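Local coordinates for protein putative pore-forming toxin (Bacteroides vulgatus ATCC 8482, PDB 3KOG) that is of unproven function but is a putative pore-forming toxin that may act on membranes, at residues A[194-199]-A[209-214]. Numbering follows the deposited sequence. Where two conformers were deposited one is given.
Sequences YQIIEK and ASFTVD
CB of Tyr194 sits over one face of the Phe211 ring, offset toward its rim, in a CH-pi contact with CB 3.5 Å from CZ of Phe211. The two rings run nearly parallel, planes 15° apart, but are slid so far that they barely overlap, their centroids 5.3 Å apart. Phe211 reaches this place with CG between its own backbone N and carbonyl carbon (chi1 64°), which brings the end of the ring nearer to strand 179-198, against Tyr194 and Ile196. Ile196 comes to the edge of the same ring, CG1 3.7 Å from CE1 of Phe211, and CG2 of Val213 meets the Tyr194 ring at CE1, 3.7 Å away. Strands 179-198 and 207-225 form an antiparallel beta hairpin here, and helix 150-158 packs on this face through Ile156, which touches both Ile196 and Phe211. Tyr194 and Phe211 form a hydrogen-bonded pair: N of Tyr194 to O of Phe211 (2.8 Å, 177° at the hydrogen) and N of Phe211 to O of Tyr194 (3.0 Å). N of Ile196 also donates to O of Ala209. While Phe211, Ile196 and Val213 are buried, the other face is looser: side chains of the non-hydrogen-bonded pair Gln195 and Ser210 meet little of the opposite strand.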
loop_
_atom_site.group_PDB
_atom_site.type_symbol
_atom_site.label_atom_id
_atom_site.label_comp_id
_atom_site.label_asym_id
_atom_site.label_seq_id
_atom_site.Cartn_x
_atom_site.Cartn_y
_atom_site.Cartn_z
ATOM N N TYR A 194 15.593 4.435 7.146
ATOM C CA TYR A 194 15.163 4.516 8.512
ATOM C C TYR A 194 16.361 4.707 9.426
ATOM O O TYR A 194 17.437 4.144 9.193
ATOM C CB TYR A 194 14.458 3.225 8.971
ATOM C CG TYR A 194 13.149 2.912 8.291
ATOM C CD1 TYR A 194 13.118 2.282 7.067
ATOM C CD2 TYR A 194 11.920 3.362 8.821
ATOM C CE1 TYR A 194 11.902 2.022 6.433
ATOM C CE2 TYR A 194 10.735 3.107 8.156
ATOM C CZ TYR A 194 10.748 2.442 6.972
ATOM O OH TYR A 194 9.547 2.202 6.297
ATOM N N GLN A 195 16.151 5.438 10.521
ATOM C CA GLN A 195 17.074 5.385 11.651
ATOM C C GLN A 195 16.367 4.743 12.836
ATOM O O GLN A 195 15.131 4.943 13.065
ATOM C CB GLN A 195 17.538 6.773 12.073
ATOM C CG GLN A 195 18.476 7.430 11.116
ATOM C CD GLN A 195 19.081 8.669 11.746
ATOM O OE1 GLN A 195 18.375 9.490 12.290
ATOM N NE2 GLN A 195 20.381 8.780 11.707
ATOM N N ILE A 196 17.145 3.984 13.589
ATOM C CA ILE A 196 16.701 3.465 14.857
ATOM C C ILE A 196 17.240 4.432 15.900
ATOM O O ILE A 196 18.427 4.710 15.919
ATOM C CB ILE A 196 17.192 2.050 15.092
ATOM C CG1 ILE A 196 16.522 1.137 14.054
ATOM C CG2 ILE A 196 16.859 1.627 16.554
ATOM C CD1 ILE A 196 17.083 -0.234 13.960
ATOM N N ILE A 197 16.353 4.961 16.731
ATOM C CA ILE A 197 16.688 6.046 17.662
ATOM C C ILE A 197 16.290 5.687 19.098
ATOM O O ILE A 197 15.265 5.076 19.340
ATOM C CB ILE A 197 16.004 7.377 17.269
ATOM C CG1 ILE A 197 16.376 7.756 15.849
ATOM C CG2 ILE A 197 16.418 8.523 18.268
ATOM C CD1 ILE A 197 15.519 8.864 15.289
ATOM N N GLU A 198 17.136 6.056 20.048
ATOM C CA GLU A 198 16.876 5.781 21.462
ATOM C C GLU A 198 15.648 6.524 21.974
ATOM O O GLU A 198 15.471 7.693 21.675
ATOM C CB GLU A 198 18.081 6.199 22.262
ATOM C CG GLU A 198 19.315 5.342 21.983
ATOM C CD GLU A 198 20.545 5.889 22.648
ATOM O OE1 GLU A 198 20.563 7.099 22.959
ATOM O OE2 GLU A 198 21.499 5.126 22.845
ATOM N N LYS A 199 14.768 5.818 22.686
ATOM C CA LYS A 199 13.700 6.491 23.435
ATOM C C LYS A 199 14.366 7.147 24.647
ATOM O O LYS A 199 15.257 6.551 25.247
ATOM C CB LYS A 199 12.630 5.499 23.899
ATOM C CG LYS A 199 11.841 4.847 22.754
ATOM C CD LYS A 199 10.477 4.354 23.222
ATOM C CE LYS A 199 9.630 3.945 22.034
ATOM N NZ LYS A 199 8.158 3.931 22.291
ATOM N N ALA A 209 21.457 3.294 14.658
ATOM C CA ALA A 209 21.625 2.522 13.426
ATOM C C ALA A 209 20.798 3.138 12.271
ATOM O O ALA A 209 19.810 3.845 12.506
ATOM C CB ALA A 209 21.167 1.076 13.677
ATOM N N SER A 210 21.203 2.828 11.033
ATOM C CA SER A 210 20.470 3.256 9.831
ATOM C C SER A 210 20.357 2.074 8.876
ATOM O O SER A 210 21.294 1.307 8.723
ATOM C CB SER A 210 21.210 4.393 9.131
ATOM O OG SER A 210 20.510 4.745 7.970
ATOM N N PHE A 211 19.216 1.926 8.250
ATOM C CA PHE A 211 19.026 0.848 7.274
ATOM C C PHE A 211 18.076 1.311 6.187
ATOM O O PHE A 211 17.286 2.282 6.389
ATOM C CB PHE A 211 18.561 -0.438 7.950
ATOM C CG PHE A 211 17.196 -0.338 8.622
ATOM C CD1 PHE A 211 17.075 0.223 9.869
ATOM C CD2 PHE A 211 16.087 -0.839 8.002
ATOM C CE1 PHE A 211 15.841 0.319 10.508
ATOM C CE2 PHE A 211 14.849 -0.774 8.620
ATOM C CZ PHE A 211 14.739 -0.191 9.883
ATOM N N THR A 212 18.191 0.663 5.019
ATOM C CA THR A 212 17.400 1.044 3.860
ATOM C C THR A 212 16.536 -0.131 3.422
ATOM O O THR A 212 17.012 -1.266 3.329
ATOM C CB THR A 212 18.311 1.505 2.704
ATOM O OG1 THR A 212 19.108 2.623 3.148
ATOM C CG2 THR A 212 17.452 1.901 1.464
ATOM N N VAL A 213 15.276 0.161 3.146
ATOM C CA VAL A 213 14.293 -0.855 2.781
ATOM C C VAL A 213 13.675 -0.641 1.393
ATOM O O VAL A 213 13.179 0.455 1.097
ATOM C CB VAL A 213 13.166 -0.863 3.771
ATOM C CG1 VAL A 213 12.173 -1.990 3.432
ATOM C CG2 VAL A 213 13.747 -0.978 5.227
ATOM N N ASP A 214 13.644 -1.697 0.587
ATOM C CA ASP A 214 12.803 -1.683 -0.593
ATOM C C ASP A 214 11.512 -2.408 -0.275
ATOM O O ASP A 214 11.518 -3.553 0.179
ATOM C CB ASP A 214 13.460 -2.380 -1.800
ATOM C CG ASP A 214 14.502 -1.528 -2.506
ATOM O OD1 ASP A 214 14.632 -0.292 -2.269
ATOM O OD2 ASP A 214 15.148 -2.111 -3.386
#